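Local coordinates for protein putative aminotransferase (Actinomadura melliaura, PDB 4ZWV) that probably works as a pyridoxal phosphate-dependent sugar aminotransferase in the biosynthesis of the aminopentose of the indolocarbazole AT2433, at residues R50-H55 with R210-R215; V128-G133 with V158-A163; M181-F186 with G198-P203. One frame throughout, in Å; residues are numbered along the deposited sequence. Where two conformers were deposited one is given.

Interaction 1: residues R50-H55 with R210-R215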
loop_
_atom_site.group_PDB
_atom_site.type_symbol
_atom_site.label_atom_id
_atom_site.label_comp_id
_atom_site.label_asym_id
_atom_site.label_seq_id
_atom_site.Cartn_x
_atom_site.Cartn_y
_atom_site.Cartn_z
ATOM N N ARG A 50 -18.120 4.212 -12.457
ATOM C CA ARG A 50 -16.900 4.899 -12.046
ATOM C C ARG A 50 -16.258 4.194 -10.863
ATOM O O ARG A 50 -16.352 4.671 -9.726
ATOM C CB ARG A 50 -17.206 6.355 -11.697
ATOM C CG ARG A 50 -17.786 7.146 -12.868
ATOM C CD ARG A 50 -18.382 8.458 -12.395
ATOM N NE ARG A 50 -19.530 8.215 -11.531
ATOM C CZ ARG A 50 -20.764 8.016 -11.980
ATOM N NH1 ARG A 50 -21.007 8.054 -13.284
ATOM N NH2 ARG A 50 -21.751 7.786 -11.125
ATOM N N VAL A 51 -15.631 3.046 -11.115
ATOM C CA VAL A 51 -15.020 2.296 -10.033
ATOM C C VAL A 51 -13.535 2.112 -10.302
ATOM O O VAL A 51 -13.111 1.903 -11.439
ATOM C CB VAL A 51 -15.698 0.918 -9.810
ATOM C CG1 VAL A 51 -17.195 1.095 -9.539
ATOM C CG2 VAL A 51 -15.474 -0.028 -10.996
ATOM N N VAL A 52 -12.759 2.217 -9.238
ATOM C CA VAL A 52 -11.307 2.209 -9.333
ATOM C C VAL A 52 -10.761 1.181 -8.357
ATOM O O VAL A 52 -10.848 1.365 -7.147
ATOM C CB VAL A 52 -10.755 3.613 -9.021
ATOM C CG1 VAL A 52 -9.249 3.622 -9.030
ATOM C CG2 VAL A 52 -11.335 4.629 -10.021
ATOM N N SER A 53 -10.212 0.079 -8.868
ATOM C CA SER A 53 -9.610 -0.904 -7.969
ATOM C C SER A 53 -8.333 -0.351 -7.345
ATOM O O SER A 53 -7.579 0.408 -7.975
ATOM C CB SER A 53 -9.324 -2.225 -8.694
ATOM O OG SER A 53 -8.423 -2.040 -9.779
ATOM N N VAL A 54 -8.120 -0.725 -6.094
ATOM C CA VAL A 54 -6.977 -0.254 -5.332
ATOM C C VAL A 54 -6.376 -1.395 -4.510
ATOM O O VAL A 54 -6.945 -2.475 -4.418
ATOM C CB VAL A 54 -7.371 0.927 -4.405
ATOM C CG1 VAL A 54 -7.671 2.169 -5.225
ATOM C CG2 VAL A 54 -8.548 0.567 -3.514
ATOM N N HIS A 55 -5.212 -1.139 -3.921
ATOM C CA HIS A 55 -4.453 -2.128 -3.164
ATOM C C HIS A 55 -5.196 -2.708 -1.959
ATOM O O HIS A 55 -5.042 -3.878 -1.621
ATOM C CB HIS A 55 -3.129 -1.461 -2.715
ATOM C CG HIS A 55 -2.553 -1.998 -1.439
ATOM N ND1 HIS A 55 -2.503 -1.248 -0.281
ATOM C CD2 HIS A 55 -1.980 -3.186 -1.141
ATOM C CE1 HIS A 55 -1.931 -1.955 0.675
ATOM N NE2 HIS A 55 -1.606 -3.137 0.180
ATOM N N ARG A 210 -9.145 11.493 -12.192
ATOM C CA ARG A 210 -8.030 11.788 -11.285
ATOM C C ARG A 210 -7.648 10.564 -10.460
ATOM O O ARG A 210 -6.460 10.295 -10.240
ATOM C CB ARG A 210 -8.372 12.955 -10.356
ATOM C CG ARG A 210 -8.556 14.272 -11.085
ATOM C CD ARG A 210 -9.021 15.356 -10.125
ATOM N NE ARG A 210 -8.013 15.591 -9.096
ATOM C CZ ARG A 210 -8.271 15.815 -7.810
ATOM N NH1 ARG A 210 -9.522 15.853 -7.365
ATOM N NH2 ARG A 210 -7.264 16.006 -6.966
ATOM N N ALA A 211 -8.647 9.799 -10.025
ATOM C CA ALA A 211 -8.388 8.601 -9.234
ATOM C C ALA A 211 -7.614 7.556 -10.018
ATOM O O ALA A 211 -6.707 6.919 -9.487
ATOM C CB ALA A 211 -9.706 7.991 -8.730
HETATM N N MSE A 212 -7.971 7.385 -11.287
HETATM C CA MSE A 212 -7.298 6.409 -12.137
HETATM C C MSE A 212 -5.845 6.758 -12.402
HETATM O O MSE A 212 -5.022 5.870 -12.613
HETATM C CB MSE A 212 -8.027 6.263 -13.463
HETATM C CG MSE A 212 -9.330 5.529 -13.329
HETATM SE SE MSE A 212 -10.064 5.137 -15.069
HETATM C CE MSE A 212 -10.751 6.888 -15.486
ATOM N N LEU A 213 -5.536 8.049 -12.415
ATOM C CA LEU A 213 -4.149 8.484 -12.541
ATOM C C LEU A 213 -3.394 8.373 -11.216
ATOM O O LEU A 213 -2.292 7.804 -11.154
ATOM C CB LEU A 213 -4.082 9.930 -13.057
ATOM C CG LEU A 213 -4.374 10.131 -14.541
ATOM C CD1 LEU A 213 -4.558 11.615 -14.813
ATOM C CD2 LEU A 213 -3.244 9.565 -15.379
ATOM N N ARG A 214 -3.969 8.923 -10.151
ATOM C CA ARG A 214 -3.231 9.034 -8.902
ATOM C C ARG A 214 -3.062 7.704 -8.176
ATOM O O ARG A 214 -2.196 7.593 -7.320
ATOM C CB ARG A 214 -3.896 10.055 -7.980
ATOM C CG ARG A 214 -3.940 11.462 -8.590
ATOM C CD ARG A 214 -4.365 12.496 -7.557
ATOM N NE ARG A 214 -3.248 12.801 -6.673
ATOM C CZ ARG A 214 -3.246 13.757 -5.750
ATOM N NH1 ARG A 214 -4.314 14.520 -5.566
ATOM N NH2 ARG A 214 -2.169 13.946 -4.999
ATOM N N ARG A 215 -3.835 6.683 -8.540
ATOM C CA ARG A 215 -3.645 5.391 -7.895
ATOM C C ARG A 215 -2.334 4.726 -8.316
ATOM O O ARG A 215 -1.900 3.779 -7.671
ATOM C CB ARG A 215 -4.811 4.453 -8.192
ATOM C CG ARG A 215 -4.803 3.928 -9.597
ATOM C CD ARG A 215 -5.837 2.835 -9.777
ATOM N NE ARG A 215 -5.967 2.566 -11.198
ATOM C CZ ARG A 215 -6.883 1.774 -11.734
ATOM N NH1 ARG A 215 -7.763 1.133 -10.963
ATOM N NH2 ARG A 215 -6.895 1.615 -13.047
#

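Interaction 2: residues V128-G133 with V158-A163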
loop_
_atom_site.group_PDB
_atom_site.type_symbol
_atom_site.label_atom_id
_atom_site.label_comp_id
_atom_site.label_asym_id
_atom_site.label_seq_id
_atom_site.Cartn_x
_atom_site.Cartn_y
_atom_site.Cartn_z
ATOM N N VAL A 128 -17.769 8.528 7.015
ATOM C CA VAL A 128 -18.835 7.807 7.706
ATOM C C VAL A 128 -18.622 6.319 7.474
ATOM O O VAL A 128 -18.303 5.893 6.364
ATOM C CB VAL A 128 -20.245 8.243 7.257
ATOM C CG1 VAL A 128 -20.462 9.733 7.552
ATOM C CG2 VAL A 128 -20.496 7.947 5.792
ATOM N N VAL A 129 -18.746 5.542 8.540
ATOM C CA VAL A 129 -18.476 4.111 8.476
ATOM C C VAL A 129 -19.765 3.321 8.630
ATOM O O VAL A 129 -20.485 3.479 9.624
ATOM C CB VAL A 129 -17.467 3.675 9.558
ATOM C CG1 VAL A 129 -17.178 2.178 9.435
ATOM C CG2 VAL A 129 -16.171 4.455 9.411
ATOM N N HIS A 130 -20.060 2.481 7.642
ATOM C CA HIS A 130 -21.220 1.590 7.718
ATOM C C HIS A 130 -20.825 0.396 8.587
ATOM O O HIS A 130 -20.595 -0.718 8.106
ATOM C CB HIS A 130 -21.664 1.161 6.325
ATOM C CG HIS A 130 -21.962 2.303 5.403
ATOM N ND1 HIS A 130 -23.016 3.173 5.601
ATOM C CD2 HIS A 130 -21.350 2.706 4.265
ATOM C CE1 HIS A 130 -23.041 4.060 4.621
ATOM N NE2 HIS A 130 -22.033 3.801 3.799
ATOM N N TRP A 131 -20.740 0.665 9.886
ATOM C CA TRP A 131 -20.066 -0.208 10.839
ATOM C C TRP A 131 -20.764 -1.555 11.005
ATOM O O TRP A 131 -21.977 -1.612 11.196
ATOM C CB TRP A 131 -19.958 0.521 12.178
ATOM C CG TRP A 131 -19.235 -0.222 13.262
ATOM C CD1 TRP A 131 -19.748 -0.605 14.476
ATOM C CD2 TRP A 131 -17.880 -0.664 13.239
ATOM N NE1 TRP A 131 -18.781 -1.254 15.210
ATOM C CE2 TRP A 131 -17.627 -1.305 14.472
ATOM C CE3 TRP A 131 -16.853 -0.589 12.294
ATOM C CZ2 TRP A 131 -16.385 -1.866 14.779
ATOM C CZ3 TRP A 131 -15.616 -1.143 12.604
ATOM C CH2 TRP A 131 -15.394 -1.769 13.841
ATOM N N THR A 132 -19.969 -2.625 10.915
ATOM C CA THR A 132 -20.408 -4.034 10.936
ATOM C C THR A 132 -21.354 -4.391 9.789
ATOM O O THR A 132 -21.894 -5.498 9.754
ATOM C CB THR A 132 -21.073 -4.454 12.286
ATOM O OG1 THR A 132 -22.394 -3.911 12.402
ATOM C CG2 THR A 132 -20.222 -4.025 13.468
ATOM N N GLY A 133 -21.506 -3.486 8.828
ATOM C CA GLY A 133 -22.316 -3.766 7.649
ATOM C C GLY A 133 -23.634 -3.021 7.594
ATOM O O GLY A 133 -24.388 -3.162 6.629
ATOM N N VAL A 158 -18.075 13.911 1.839
ATOM C CA VAL A 158 -18.270 12.683 2.599
ATOM C C VAL A 158 -17.551 11.545 1.895
ATOM O O VAL A 158 -17.676 11.380 0.678
ATOM C CB VAL A 158 -19.765 12.325 2.739
ATOM C CG1 VAL A 158 -19.930 10.905 3.298
ATOM C CG2 VAL A 158 -20.451 13.321 3.632
ATOM N N ILE A 159 -16.788 10.772 2.662
ATOM C CA ILE A 159 -16.230 9.520 2.181
ATOM C C ILE A 159 -16.879 8.404 2.993
ATOM O O ILE A 159 -16.855 8.443 4.223
ATOM C CB ILE A 159 -14.710 9.465 2.342
ATOM C CG1 ILE A 159 -14.047 10.564 1.504
ATOM C CG2 ILE A 159 -14.199 8.078 1.941
ATOM C CD1 ILE A 159 -12.611 10.873 1.960
ATOM N N GLU A 160 -17.491 7.441 2.309
ATOM C CA GLU A 160 -18.129 6.311 2.975
ATOM C C GLU A 160 -17.183 5.127 3.066
ATOM O O GLU A 160 -16.725 4.614 2.038
ATOM C CB GLU A 160 -19.393 5.870 2.227
ATOM C CG GLU A 160 -20.508 6.912 2.171
ATOM C CD GLU A 160 -21.682 6.433 1.332
ATOM O OE1 GLU A 160 -22.022 5.227 1.402
ATOM O OE2 GLU A 160 -22.254 7.248 0.585
ATOM N N ASP A 161 -16.898 4.700 4.292
ATOM C CA ASP A 161 -16.083 3.506 4.522
ATOM C C ASP A 161 -17.033 2.320 4.514
ATOM O O ASP A 161 -17.796 2.108 5.462
ATOM C CB ASP A 161 -15.303 3.621 5.839
ATOM C CG ASP A 161 -14.435 2.408 6.127
ATOM O OD1 ASP A 161 -14.628 1.351 5.505
ATOM O OD2 ASP A 161 -13.540 2.514 6.987
ATOM N N CYS A 162 -16.972 1.557 3.424
ATOM C CA CYS A 162 -17.876 0.441 3.186
ATOM C C CYS A 162 -17.186 -0.897 3.381
ATOM O O CYS A 162 -17.647 -1.901 2.847
ATOM C CB CYS A 162 -18.435 0.503 1.761
ATOM S SG CYS A 162 -19.306 2.038 1.346
ATOM N N ALA A 163 -16.081 -0.919 4.119
ATOM C CA ALA A 163 -15.317 -2.157 4.298
ATOM C C ALA A 163 -16.139 -3.349 4.793
ATOM O O ALA A 163 -15.878 -4.494 4.402
ATOM C CB ALA A 163 -14.158 -1.919 5.256
HETATM O O HOH W 1 -18.224 -0.560 6.511
#

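Interaction 3: residues M181-F186 with G198-P203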
loop_
_atom_site.group_PDB
_atom_site.type_symbol
_atom_site.label_atom_id
_atom_site.label_comp_id
_atom_site.label_asym_id
_atom_site.label_seq_id
_atom_site.Cartn_x
_atom_site.Cartn_y
_atom_site.Cartn_z
HETATM N N MSE A 181 -18.083 9.556 -2.544
HETATM C CA MSE A 181 -17.030 8.568 -2.718
HETATM C C MSE A 181 -17.217 7.449 -1.718
HETATM O O MSE A 181 -17.528 7.702 -0.553
HETATM C CB MSE A 181 -15.644 9.199 -2.543
HETATM C CG MSE A 181 -15.283 10.160 -3.666
HETATM SE SE MSE A 181 -13.415 10.661 -3.609
HETATM C CE MSE A 181 -13.588 12.083 -2.303
ATOM N N CYS A 182 -17.024 6.216 -2.175
ATOM C CA CYS A 182 -17.150 5.035 -1.323
ATOM C C CYS A 182 -15.909 4.194 -1.434
ATOM O O CYS A 182 -15.330 4.096 -2.515
ATOM C CB CYS A 182 -18.331 4.173 -1.731
ATOM S SG CYS A 182 -19.898 4.969 -1.457
ATOM N N VAL A 183 -15.507 3.586 -0.327
ATOM C CA VAL A 183 -14.373 2.657 -0.359
ATOM C C VAL A 183 -14.784 1.298 0.175
ATOM O O VAL A 183 -15.207 1.169 1.325
ATOM C CB VAL A 183 -13.153 3.156 0.453
ATOM C CG1 VAL A 183 -11.992 2.141 0.322
ATOM C CG2 VAL A 183 -12.718 4.547 -0.022
ATOM N N PHE A 184 -14.686 0.292 -0.687
ATOM C CA PHE A 184 -14.913 -1.091 -0.291
ATOM C C PHE A 184 -13.586 -1.784 -0.008
ATOM O O PHE A 184 -12.564 -1.395 -0.555
ATOM C CB PHE A 184 -15.665 -1.836 -1.391
ATOM C CG PHE A 184 -17.048 -1.306 -1.637
ATOM C CD1 PHE A 184 -17.263 -0.294 -2.565
ATOM C CD2 PHE A 184 -18.126 -1.813 -0.930
ATOM C CE1 PHE A 184 -18.547 0.200 -2.798
ATOM C CE2 PHE A 184 -19.417 -1.324 -1.154
ATOM C CZ PHE A 184 -19.628 -0.322 -2.091
ATOM N N SER A 185 -13.616 -2.786 0.867
ATOM C CA SER A 185 -12.431 -3.582 1.183
ATOM C C SER A 185 -12.600 -5.021 0.734
ATOM O O SER A 185 -13.657 -5.627 0.976
ATOM C CB SER A 185 -12.145 -3.579 2.683
ATOM O OG SER A 185 -11.145 -4.559 2.984
ATOM N N PHE A 186 -11.541 -5.558 0.119
ATOM C CA PHE A 186 -11.502 -6.971 -0.251
ATOM C C PHE A 186 -10.380 -7.684 0.502
ATOM O O PHE A 186 -9.784 -8.653 0.017
ATOM C CB PHE A 186 -11.334 -7.121 -1.769
ATOM C CG PHE A 186 -12.330 -6.324 -2.570
ATOM C CD1 PHE A 186 -13.682 -6.311 -2.226
ATOM C CD2 PHE A 186 -11.911 -5.579 -3.658
ATOM C CE1 PHE A 186 -14.594 -5.567 -2.974
ATOM C CE2 PHE A 186 -12.810 -4.835 -4.397
ATOM C CZ PHE A 186 -14.161 -4.830 -4.052
ATOM N N GLY A 198 -9.193 -3.427 -2.750
ATOM C CA GLY A 198 -10.302 -2.553 -2.418
ATOM C C GLY A 198 -10.849 -1.911 -3.664
ATOM O O GLY A 198 -10.359 -2.140 -4.774
ATOM N N LEU A 199 -11.880 -1.096 -3.476
ATOM C CA LEU A 199 -12.519 -0.423 -4.597
ATOM C C LEU A 199 -12.928 0.961 -4.156
ATOM O O LEU A 199 -13.640 1.112 -3.161
ATOM C CB LEU A 199 -13.749 -1.208 -5.079
ATOM C CG LEU A 199 -14.326 -0.724 -6.406
ATOM C CD1 LEU A 199 -13.430 -1.157 -7.570
ATOM C CD2 LEU A 199 -15.754 -1.270 -6.578
ATOM N N LEU A 200 -12.473 1.967 -4.888
ATOM C CA LEU A 200 -12.932 3.338 -4.692
ATOM C C LEU A 200 -13.961 3.650 -5.758
ATOM O O LEU A 200 -13.679 3.507 -6.953
ATOM C CB LEU A 200 -11.757 4.308 -4.779
ATOM C CG LEU A 200 -12.110 5.793 -4.807
ATOM C CD1 LEU A 200 -12.794 6.207 -3.493
ATOM C CD2 LEU A 200 -10.830 6.585 -5.015
ATOM N N THR A 201 -15.164 4.035 -5.347
ATOM C CA THR A 201 -16.170 4.435 -6.329
ATOM C C THR A 201 -16.338 5.940 -6.259
ATOM O O THR A 201 -16.226 6.531 -5.182
ATOM C CB THR A 201 -17.529 3.730 -6.120
ATOM O OG1 THR A 201 -18.191 4.259 -4.963
ATOM C CG2 THR A 201 -17.353 2.225 -5.968
ATOM N N LEU A 202 -16.583 6.550 -7.419
ATOM C CA LEU A 202 -16.680 8.001 -7.534
ATOM C C LEU A 202 -18.051 8.417 -8.024
ATOM O O LEU A 202 -18.667 7.722 -8.832
ATOM C CB LEU A 202 -15.620 8.561 -8.492
ATOM C CG LEU A 202 -14.136 8.376 -8.166
ATOM C CD1 LEU A 202 -13.830 8.732 -6.722
ATOM C CD2 LEU A 202 -13.666 6.951 -8.491
ATOM N N PRO A 203 -18.522 9.579 -7.556
ATOM C CA PRO A 203 -19.830 10.096 -7.974
ATOM C C PRO A 203 -19.796 10.922 -9.264
ATOM O O PRO A 203 -20.856 11.297 -9.777
ATOM C CB PRO A 203 -20.241 10.966 -6.786
ATOM C CG PRO A 203 -18.950 11.444 -6.220
ATOM C CD PRO A 203 -17.984 10.298 -6.388
#

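Interaction 1: residues R50-H55 with R210-R215
Strand 51-54, outermost within this chain in the central mixed sheet, meets the C-terminal end of helix 205-214 here, in a buried strand-helix contact in which Val-52 packs on Ala-211 and Arg-215 and the carbonyl of Ser-53 takes a bond from that arginine. Val-52 points toward the helix and divides its two methyls: CG2 rests on CB of Ala-211 at 4.0 Å, while CG1 lies 3.6 Å from CD of Arg-215 and 3.5 Å from its NH1. The valine thus packs against the CD end of the aliphatic shaft and, obliquely, the NH1 side of the guanidinium.

Arg-215 sends its CG between its own backbone N and carbonyl carbon (chi1 73°), and from there the chain runs extended to NE, which carries the guanidinium past Val-52 to the strand backbone. NH1 donates to Ser-53 O at 3.1 Å with an N-H...O angle of 150°, using a lone pair in the carbonyl plane (C=O...N angle 127°). The carbonyl sits at the edge of the guanidinium, slightly tilted from its plane. Glu-39, on helix 33-46, is the stronger polar partner: its OE2 forms a salt bridge with the same NH1 and a hydrogen bond with Ser-53 OG, so one carboxylate ties strand and arginine together. This is helix-on-sheet packing against the outermost strand, within this chain, of the central sheet of a fold type I pyridoxal phosphate enzyme.

Interaction 2: residues V128-G133 with V158-A163
The parallel strand pair of a beta-alpha-beta unit, 123-129 and 157-161 joined through helix 138-152, brings Val-128 beside Glu-160 and Val-129 beside Asp-161. Backbone bonds establish the register: Val-128 N to Ile-159 O at 2.9 Å, Asp-161 N to Val-128 O at 2.8 Å and His-130 N to Asp-161 O at 3.2 Å. On the face carrying Val-128 and Glu-160, Val-128 CG2 lies alongside Glu-160 CG, 3.8 Å away, and touches Val-158.

Just past the strand end, His-130 sets its CG anti to its carbonyl carbon (chi1 -56°), turning the ring back over the neighbouring strand. NE2 donates to Glu-160 OE1 at 2.8 Å; the oxygen lies close to the ring plane but is met on its anti side, with NE2 lifted out of the carboxylate plane and the two planes 81° apart. Since ND1 accepts from Val-136 N, the ring is probably neutral and protonated at NE2. Cys-162 SG sits at the ring edge, 3.6 Å from CD2. With a leucine in place of His-130, Glu-160 OE1 would probably be left buried without this donor.

A water bridges His-130 O and Asp-161 O, where the strands part. Asp-161 OD2 is hydrogen-bonded to Thr-87 OG1, while OD1 accepts from Ala-163 N at 3.0 Å, closing an Asx turn that leads to the cofactor-binding His-164, at the C-terminal strand ends that typically border the active site in fold type I enzymes.

Interaction 3: residues M181-F186 with G198-P203
Phe-184 and Thr-201 meet on one face of an antiparallel strand pair, the threonine methyl CG2 lying at the edge of the phenyl ring, in its plane, 3.9 Å from CE1. The threonine's other branch serves a different neighbour: with OG1 between its own backbone N and carbonyl carbon (chi1 73°), it reaches 3.2 Å from CB of Cys-182, its cross-strand partner. Leu-199, on the same face, packs its CB against CZ of Phe-186 at 3.8 Å, the two side chains crossing at a slant. The Phe-186 ring also extends along Gly-198, with CD2 3.6 Å from the glycine N.

The reverse face bears Val-183 and Leu-200, whose methyls CG2 and CD1 touch at 3.8 Å; the same CD1 rests near Cys-182 O. Farther along, selenomethionine Met-181 touches CD1 of Leu-202 and CD of Pro-203 with its CG.

Strands 181-185 and 198-201 run at 168°, close to antiparallel. Cys-182 with Thr-201 and Phe-184 with Leu-199 are hydrogen-bonded pairs, exemplified by Thr-201 N to Cys-182 O and Phe-184 N to Leu-199 O, both 2.8 Å. Strand 198-201 is the one reversed strand of the seven-stranded sheet, as in the large domain of fold type I pyridoxal phosphate enzymes. Ser-185, at the end of its strand, binds the cofactor: its OG hydrogen-bonds to Gln-187 N and to phosphate oxygen OP1 of the lysine-pyridoxal phosphate residue at position 190. Opposite it stands Gly-198, where a CB would come within 2.8 Å of Phe-184 O, a clash that the missing side chain avoids. Helix 33-46 covers the Phe-184 face through Leu-46, and helix 57-66 covers that of Val-183 through Leu-61.

How the interactions relate
All three contacts reach one seven-stranded mixed sheet, interaction 1 through strand 51-54 alone. Interaction 3 lies centrally: its centre is about 9 Å from that of interaction 1 and about 10 Å from that of interaction 2, whereas the centres of 1 and 2 are about 19 Å apart, and their nearest atoms, about 11 Å apart, do not touch. Strand 51-54 joins 198-201 through Val-52 N to Leu-200 O, and 157-161 joins 181-185 through Val-183 N to Glu-160 O. Along the chain, interactions 2 and 3 follow in series between the two segments of interaction 1, and strand 198-201 leads on to helix 205-214. The result is a continuous sheet whose inner strands carry or border cofactor-binding residues.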